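Local coordinates for protein alginate lyase, family PL7 (Zobellia galactanivorans, PDB 4BE3) that acts as an exolytic alginate lyase of family PL7, probably breaking the uronic acid chain of alginate by beta-elimination, at residues G108-D113 / E119-F124; Y189-Y194 / Q254-G259. All coordinates share one frame; numbering follows the deposited sequence.

Contact 1: residues G108-D113 / E119-F124; sequences GQIHSD and EPIKIF. With SRT (S,R meso-tartaric acid), chain C.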
loop_
_atom_site.group_PDB
_atom_site.type_symbol
_atom_site.label_atom_id
_atom_site.label_comp_id
_atom_site.label_asym_id
_atom_site.label_seq_id
_atom_site.Cartn_x
_atom_site.Cartn_y
_atom_site.Cartn_z
ATOM N N GLY A 108 -11.526 4.788 -15.684
ATOM C CA GLY A 108 -10.524 4.601 -14.557
ATOM C C GLY A 108 -10.615 5.713 -13.567
ATOM O O GLY A 108 -11.048 6.855 -13.948
ATOM N N GLN A 109 -10.360 5.463 -12.265
ATOM C CA GLN A 109 -10.455 6.528 -11.333
ATOM C C GLN A 109 -9.526 6.223 -10.152
ATOM O O GLN A 109 -9.096 5.051 -10.005
ATOM C CB GLN A 109 -11.828 6.605 -10.656
ATOM C CG GLN A 109 -12.946 5.918 -11.181
ATOM C CD GLN A 109 -14.207 6.047 -10.298
ATOM O OE1 GLN A 109 -15.167 5.349 -10.527
ATOM N NE2 GLN A 109 -14.166 6.887 -9.297
ATOM N N ILE A 110 -9.252 7.288 -9.384
ATOM C CA ILE A 110 -8.803 7.092 -7.973
ATOM C C ILE A 110 -10.047 7.569 -7.190
ATOM O O ILE A 110 -10.542 8.699 -7.448
ATOM C CB ILE A 110 -7.605 7.976 -7.628
ATOM C CG1 ILE A 110 -6.423 7.420 -8.497
ATOM C CG2 ILE A 110 -7.394 7.901 -6.058
ATOM C CD1 ILE A 110 -5.227 8.333 -8.379
ATOM N N HIS A 111 -10.529 6.732 -6.229
ATOM C CA HIS A 111 -11.651 7.156 -5.411
ATOM C C HIS A 111 -11.238 7.174 -3.965
ATOM O O HIS A 111 -10.550 6.229 -3.502
ATOM C CB HIS A 111 -12.714 6.098 -5.673
ATOM C CG HIS A 111 -13.956 6.286 -4.874
ATOM N ND1 HIS A 111 -14.856 7.217 -5.191
ATOM C CD2 HIS A 111 -14.389 5.684 -3.710
ATOM C CE1 HIS A 111 -15.875 7.227 -4.237
ATOM N NE2 HIS A 111 -15.596 6.272 -3.353
ATOM N N SER A 112 -11.655 8.208 -3.226
ATOM C CA SER A 112 -11.211 8.289 -1.814
ATOM C C SER A 112 -12.196 7.346 -1.029
ATOM O O SER A 112 -13.448 7.276 -1.240
ATOM C CB SER A 112 -11.189 9.822 -1.417
ATOM O OG SER A 112 -11.275 9.700 0.067
ATOM N N ASP A 113 -11.650 6.645 0.007
ATOM C CA ASP A 113 -12.462 5.697 0.794
ATOM C C ASP A 113 -13.021 6.425 2.041
ATOM O O ASP A 113 -13.748 5.802 2.834
ATOM C CB ASP A 113 -11.578 4.510 1.249
ATOM C CG ASP A 113 -12.437 3.404 1.880
ATOM O OD1 ASP A 113 -13.444 3.041 1.244
ATOM O OD2 ASP A 113 -12.101 2.935 2.985
ATOM N N GLU A 119 -13.192 12.040 -5.888
ATOM C CA GLU A 119 -12.142 11.386 -6.715
ATOM C C GLU A 119 -11.095 12.315 -7.139
ATOM O O GLU A 119 -11.305 13.238 -7.947
ATOM C CB GLU A 119 -12.853 10.898 -8.018
ATOM C CG GLU A 119 -13.779 9.672 -7.774
ATOM C CD GLU A 119 -15.256 9.960 -7.607
ATOM O OE1 GLU A 119 -15.827 11.027 -8.078
ATOM O OE2 GLU A 119 -15.849 9.188 -6.854
ATOM N N PRO A 120 -9.849 12.077 -6.726
ATOM C CA PRO A 120 -8.752 12.786 -7.272
ATOM C C PRO A 120 -8.696 12.658 -8.852
ATOM O O PRO A 120 -8.116 13.577 -9.507
ATOM C CB PRO A 120 -7.495 12.034 -6.638
ATOM C CG PRO A 120 -8.101 11.662 -5.308
ATOM C CD PRO A 120 -9.510 11.169 -5.612
ATOM N N ILE A 121 -9.188 11.539 -9.389
ATOM C CA ILE A 121 -9.241 11.509 -10.906
ATOM C C ILE A 121 -10.302 10.604 -11.360
ATOM O O ILE A 121 -10.568 9.518 -10.798
ATOM C CB ILE A 121 -7.893 11.065 -11.550
ATOM C CG1 ILE A 121 -8.077 10.989 -13.069
ATOM C CG2 ILE A 121 -7.392 9.672 -11.037
ATOM C CD1 ILE A 121 -6.766 10.832 -13.862
ATOM N N LYS A 122 -11.006 11.054 -12.475
ATOM C CA LYS A 122 -11.921 10.152 -13.145
ATOM C C LYS A 122 -11.535 10.379 -14.663
ATOM O O LYS A 122 -11.402 11.569 -15.093
ATOM C CB LYS A 122 -13.398 10.579 -13.019
ATOM C CG LYS A 122 -13.878 10.200 -11.597
ATOM C CD LYS A 122 -15.448 10.409 -11.508
ATOM C CE LYS A 122 -15.810 11.915 -11.616
ATOM N NZ LYS A 122 -15.254 12.906 -10.619
ATOM N N ILE A 123 -11.260 9.310 -15.358
ATOM C CA ILE A 123 -10.926 9.426 -16.835
ATOM C C ILE A 123 -12.242 9.052 -17.533
ATOM O O ILE A 123 -12.831 7.967 -17.359
ATOM C CB ILE A 123 -9.822 8.430 -17.206
ATOM C CG1 ILE A 123 -8.546 8.794 -16.377
ATOM C CG2 ILE A 123 -9.576 8.425 -18.692
ATOM C CD1 ILE A 123 -7.445 7.635 -16.596
ATOM N N PHE A 124 -12.618 9.965 -18.481
ATOM C CA PHE A 124 -13.889 9.781 -19.229
ATOM C C PHE A 124 -13.610 9.534 -20.705
ATOM O O PHE A 124 -12.639 10.092 -21.259
ATOM C CB PHE A 124 -14.610 11.159 -19.219
ATOM C CG PHE A 124 -15.229 11.552 -17.906
ATOM C CD1 PHE A 124 -14.454 12.009 -16.794
ATOM C CD2 PHE A 124 -16.674 11.548 -17.836
ATOM C CE1 PHE A 124 -15.069 12.431 -15.604
ATOM C CE2 PHE A 124 -17.246 12.043 -16.650
ATOM C CZ PHE A 124 -16.506 12.431 -15.561
HETATM O O1 SRT C . -18.352 4.845 -4.792
HETATM O O11 SRT C . -16.605 4.155 -6.130
HETATM C C1 SRT C . -17.504 4.042 -5.274
HETATM C C2 SRT C . -17.507 2.586 -4.957
HETATM O O2 SRT C . -16.250 1.947 -4.643
HETATM C C3 SRT C . -18.844 1.907 -4.803
HETATM O O3 SRT C . -18.900 1.702 -6.151
HETATM C C4 SRT C . -18.950 0.718 -3.959
HETATM O O4 SRT C . -19.056 -0.405 -4.437
HETATM O O41 SRT C . -18.777 0.814 -2.745
#
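Glu119 lays its carboxylate against the edge of the His111 ring, 23° from coplanar with it. This joins the two arms of an antiparallel beta hairpin in the PL7 jelly roll, where Gln109, Ile110 and His111 form the QIH sequence signature of the family. ND1 of His111 donates to the anti lone pair of Glu119 OE2 over 2.8 Å, with the acceptor in the ring plane although the angle at the hydrogen is bent to 139°. With CG of His111 anti to the backbone N (chi1 177°), the ring stands up into the ligand pocket, and the tartrate covers one of its faces, O11 poised above the centre. A bend at chi2 turns the Glu119 chain toward the ring. The other carboxylate oxygen, OE1, takes a salt bridge from Lys122 NZ at 3.2 Å, so each carboxylate oxygen has a partner; the ammonium is also paired with Asp153. On the opposite face of the hairpin the chemistry is apolar. Ile110 CG1 presses on Ile121 CG2 at 3.5 Å, and Ile110 CG2 reaches Pro120 CG at 3.9 Å, while Met198 from the other sheet touches both isoleucines. Two backbone bonds tie the arms: Ile110 N to Ile121 O at 3.0 Å, and one of 2.8 Å from Ile123 N to Gly108 O.

Contact 2: residues Y189-Y194 / Q254-G259; sequences YEINVY and QYFKLG. With SRT (S,R meso-tartaric acid), chain C.
Ile191 and Phe256 make the close part of this contact, running antiparallel alongside one another between two facing strands. The CG2 methyl of Ile191 arrives at the ring edge, in the plane of the phenyl, 3.8 Å from Phe256 CE1. Further round the ring, Phe256 CZ lies 3.7 Å from the carbonyl oxygen Ile191 O. With CG anti to the carbonyl carbon (chi1 -70°), the Phe256 ring reaches across to Ile191, and Ile110, Leu82 and Trp74 pack round it. Toward one end the fit is thinner: the Tyr189 hydroxyl touches the CD1 methyl of Leu258, OH to CD1 3.6 Å, while that OH spends its hydrogen bond on Val107 O. Such side-chain packing between strands whose axes are 10.6 Å apart and nearly antiparallel (175°) is that of the two sheets of a beta-sandwich jelly roll: 189-194 lies in one sheet, strand 254-258 in the sheet that carries the ligand pocket. The flanking residues alternate accordingly. Glu190 and Tyr194 sit on the outer, partly exposed face of their strand. Tyr255 and Lys257 rise from the far face of theirs, where packing gives way to polar binding. Tyr255 OH and tartrate O2 share a short hydrogen bond of 2.6 Å, with O2 in the ring plane. Lys257, bent at chi3 (77°), brings NZ to tartrate O11 at 3.0 Å and to O3 at 3.1 Å; Glu67 holds the same ammonium in a salt bridge, and Thr60 supplies a further bond to the ligand.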
loop_
_atom_site.group_PDB
_atom_site.type_symbol
_atom_site.label_atom_id
_atom_site.label_comp_id
_atom_site.label_asym_id
_atom_site.label_seq_id
_atom_site.Cartn_x
_atom_site.Cartn_y
_atom_site.Cartn_z
ATOM N N TYR A 189 -4.044 4.247 -20.728
ATOM C CA TYR A 189 -3.777 5.253 -19.772
ATOM C C TYR A 189 -2.876 4.606 -18.692
ATOM O O TYR A 189 -2.868 3.348 -18.483
ATOM C CB TYR A 189 -5.059 5.868 -19.172
ATOM C CG TYR A 189 -5.931 4.949 -18.422
ATOM C CD1 TYR A 189 -5.565 4.583 -17.057
ATOM C CD2 TYR A 189 -7.187 4.610 -18.881
ATOM C CE1 TYR A 189 -6.418 3.769 -16.249
ATOM C CE2 TYR A 189 -8.085 3.767 -18.084
ATOM C CZ TYR A 189 -7.644 3.361 -16.763
ATOM O OH TYR A 189 -8.570 2.620 -16.041
ATOM N N GLU A 190 -2.144 5.473 -18.071
ATOM C CA GLU A 190 -1.456 5.110 -16.816
ATOM C C GLU A 190 -1.675 6.174 -15.824
ATOM O O GLU A 190 -1.466 7.391 -16.142
ATOM C CB GLU A 190 0.066 5.027 -17.135
ATOM C CG GLU A 190 0.913 4.669 -15.850
ATOM C CD GLU A 190 2.397 4.573 -16.189
ATOM O OE1 GLU A 190 2.851 3.605 -16.779
ATOM O OE2 GLU A 190 3.106 5.611 -15.994
ATOM N N ILE A 191 -2.070 5.786 -14.595
ATOM C CA ILE A 191 -2.165 6.746 -13.517
ATOM C C ILE A 191 -1.021 6.287 -12.519
ATOM O O ILE A 191 -1.154 5.207 -11.949
ATOM C CB ILE A 191 -3.444 6.615 -12.754
ATOM C CG1 ILE A 191 -4.648 6.803 -13.796
ATOM C CG2 ILE A 191 -3.498 7.688 -11.544
ATOM C CD1 ILE A 191 -6.020 6.471 -13.113
ATOM N N ASN A 192 0.011 7.117 -12.433
ATOM C CA ASN A 192 1.200 6.776 -11.564
ATOM C C ASN A 192 1.304 7.761 -10.449
ATOM O O ASN A 192 1.673 8.958 -10.665
ATOM C CB ASN A 192 2.410 6.836 -12.527
ATOM C CG ASN A 192 3.728 6.686 -11.737
ATOM O OD1 ASN A 192 3.675 6.094 -10.646
ATOM N ND2 ASN A 192 4.830 7.269 -12.200
ATOM N N VAL A 193 0.931 7.369 -9.228
ATOM C CA VAL A 193 1.000 8.328 -8.106
ATOM C C VAL A 193 2.274 7.954 -7.344
ATOM O O VAL A 193 2.367 6.823 -6.877
ATOM C CB VAL A 193 -0.211 8.222 -7.148
ATOM C CG1 VAL A 193 -0.035 9.196 -5.978
ATOM C CG2 VAL A 193 -1.527 8.621 -8.014
ATOM N N TYR A 194 3.213 8.849 -7.350
ATOM C CA TYR A 194 4.511 8.630 -6.663
ATOM C C TYR A 194 4.790 9.753 -5.715
ATOM O O TYR A 194 4.874 10.934 -6.137
ATOM C CB TYR A 194 5.575 8.525 -7.765
ATOM C CG TYR A 194 6.933 8.250 -7.150
ATOM C CD1 TYR A 194 7.166 7.025 -6.546
ATOM C CD2 TYR A 194 7.912 9.230 -7.157
ATOM C CE1 TYR A 194 8.449 6.767 -5.975
ATOM C CE2 TYR A 194 9.186 8.996 -6.578
ATOM C CZ TYR A 194 9.406 7.771 -6.021
ATOM O OH TYR A 194 10.639 7.529 -5.462
ATOM N N GLN A 254 -7.232 6.079 -0.308
ATOM C CA GLN A 254 -7.930 5.876 -1.625
ATOM C C GLN A 254 -7.556 4.653 -2.328
ATOM O O GLN A 254 -6.786 3.817 -1.765
ATOM C CB GLN A 254 -7.578 6.929 -2.495
ATOM C CG GLN A 254 -6.202 7.186 -2.682
ATOM C CD GLN A 254 -6.308 8.714 -2.722
ATOM O OE1 GLN A 254 -7.232 9.457 -2.020
ATOM N NE2 GLN A 254 -5.559 9.204 -3.667
ATOM N N TYR A 255 -8.220 4.394 -3.472
ATOM C CA TYR A 255 -7.935 3.199 -4.177
ATOM C C TYR A 255 -8.310 3.349 -5.642
ATOM O O TYR A 255 -9.085 4.289 -5.978
ATOM C CB TYR A 255 -8.673 1.979 -3.584
ATOM C CG TYR A 255 -10.176 2.159 -3.474
ATOM C CD1 TYR A 255 -10.727 2.692 -2.312
ATOM C CD2 TYR A 255 -11.053 1.724 -4.510
ATOM C CE1 TYR A 255 -12.120 2.787 -2.166
ATOM C CE2 TYR A 255 -12.428 1.834 -4.384
ATOM C CZ TYR A 255 -12.956 2.387 -3.216
ATOM O OH TYR A 255 -14.313 2.515 -3.044
ATOM N N PHE A 256 -7.741 2.528 -6.481
ATOM C CA PHE A 256 -8.107 2.611 -7.930
ATOM C C PHE A 256 -9.379 1.954 -8.226
ATOM O O PHE A 256 -9.825 1.005 -7.530
ATOM C CB PHE A 256 -7.055 1.907 -8.826
ATOM C CG PHE A 256 -5.743 2.664 -8.884
ATOM C CD1 PHE A 256 -5.729 3.892 -9.457
ATOM C CD2 PHE A 256 -4.511 2.129 -8.390
ATOM C CE1 PHE A 256 -4.531 4.640 -9.618
ATOM C CE2 PHE A 256 -3.258 2.802 -8.595
ATOM C CZ PHE A 256 -3.288 4.122 -9.142
ATOM N N LYS A 257 -10.061 2.394 -9.323
ATOM C CA LYS A 257 -11.201 1.664 -9.885
ATOM C C LYS A 257 -11.084 1.653 -11.405
ATOM O O LYS A 257 -10.430 2.543 -11.993
ATOM C CB LYS A 257 -12.535 2.413 -9.550
ATOM C CG LYS A 257 -12.671 2.611 -8.014
ATOM C CD LYS A 257 -14.156 2.975 -7.636
ATOM C CE LYS A 257 -14.862 1.601 -7.730
ATOM N NZ LYS A 257 -16.342 1.689 -7.826
ATOM N N LEU A 258 -11.676 0.660 -12.009
ATOM C CA LEU A 258 -11.485 0.474 -13.472
ATOM C C LEU A 258 -12.698 -0.252 -13.931
ATOM O O LEU A 258 -13.128 -1.304 -13.293
ATOM C CB LEU A 258 -10.230 -0.415 -13.647
ATOM C CG LEU A 258 -9.928 -0.790 -15.108
ATOM C CD1 LEU A 258 -8.346 -0.913 -15.269
ATOM C CD2 LEU A 258 -10.527 -2.123 -15.550
ATOM N N GLY A 259 -13.214 0.108 -15.151
ATOM C CA GLY A 259 -14.313 -0.670 -15.762
ATOM C C GLY A 259 -15.218 0.306 -16.565
ATOM O O GLY A 259 -14.654 1.125 -17.339
HETATM O O1 SRT C . -18.352 4.845 -4.792
HETATM O O11 SRT C . -16.605 4.155 -6.130
HETATM C C1 SRT C . -17.504 4.042 -5.274
HETATM C C2 SRT C . -17.507 2.586 -4.957
HETATM O O2 SRT C . -16.250 1.947 -4.643
HETATM C C3 SRT C . -18.844 1.907 -4.803
HETATM O O3 SRT C . -18.900 1.702 -6.151
HETATM C C4 SRT C . -18.950 0.718 -3.959
HETATM O O4 SRT C . -19.056 -0.405 -4.437
HETATM O O41 SRT C . -18.777 0.814 -2.745
#

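Both contacts belong to the buried core, contact 1 nearer the centre of the chain (about 7 Å between centres, against about 11 Å for contact 2). Strands 104-112 and 254-258 are neighbours and lie side by side in one sheet. Backbone bonds probably run from His111 N to Tyr255 O and from Lys257 N to Gln109 O, setting the histidine and lysine on the same ligand-facing side. Contact 1 works within that sheet and combines backbone bonds with a charged network; contact 2 bridges to the second sheet by hydrocarbon and aromatic packing. Ile110 belongs to both neighbourhoods: it also touches Ile191, Val193 and Phe256 in the interior of the sandwich.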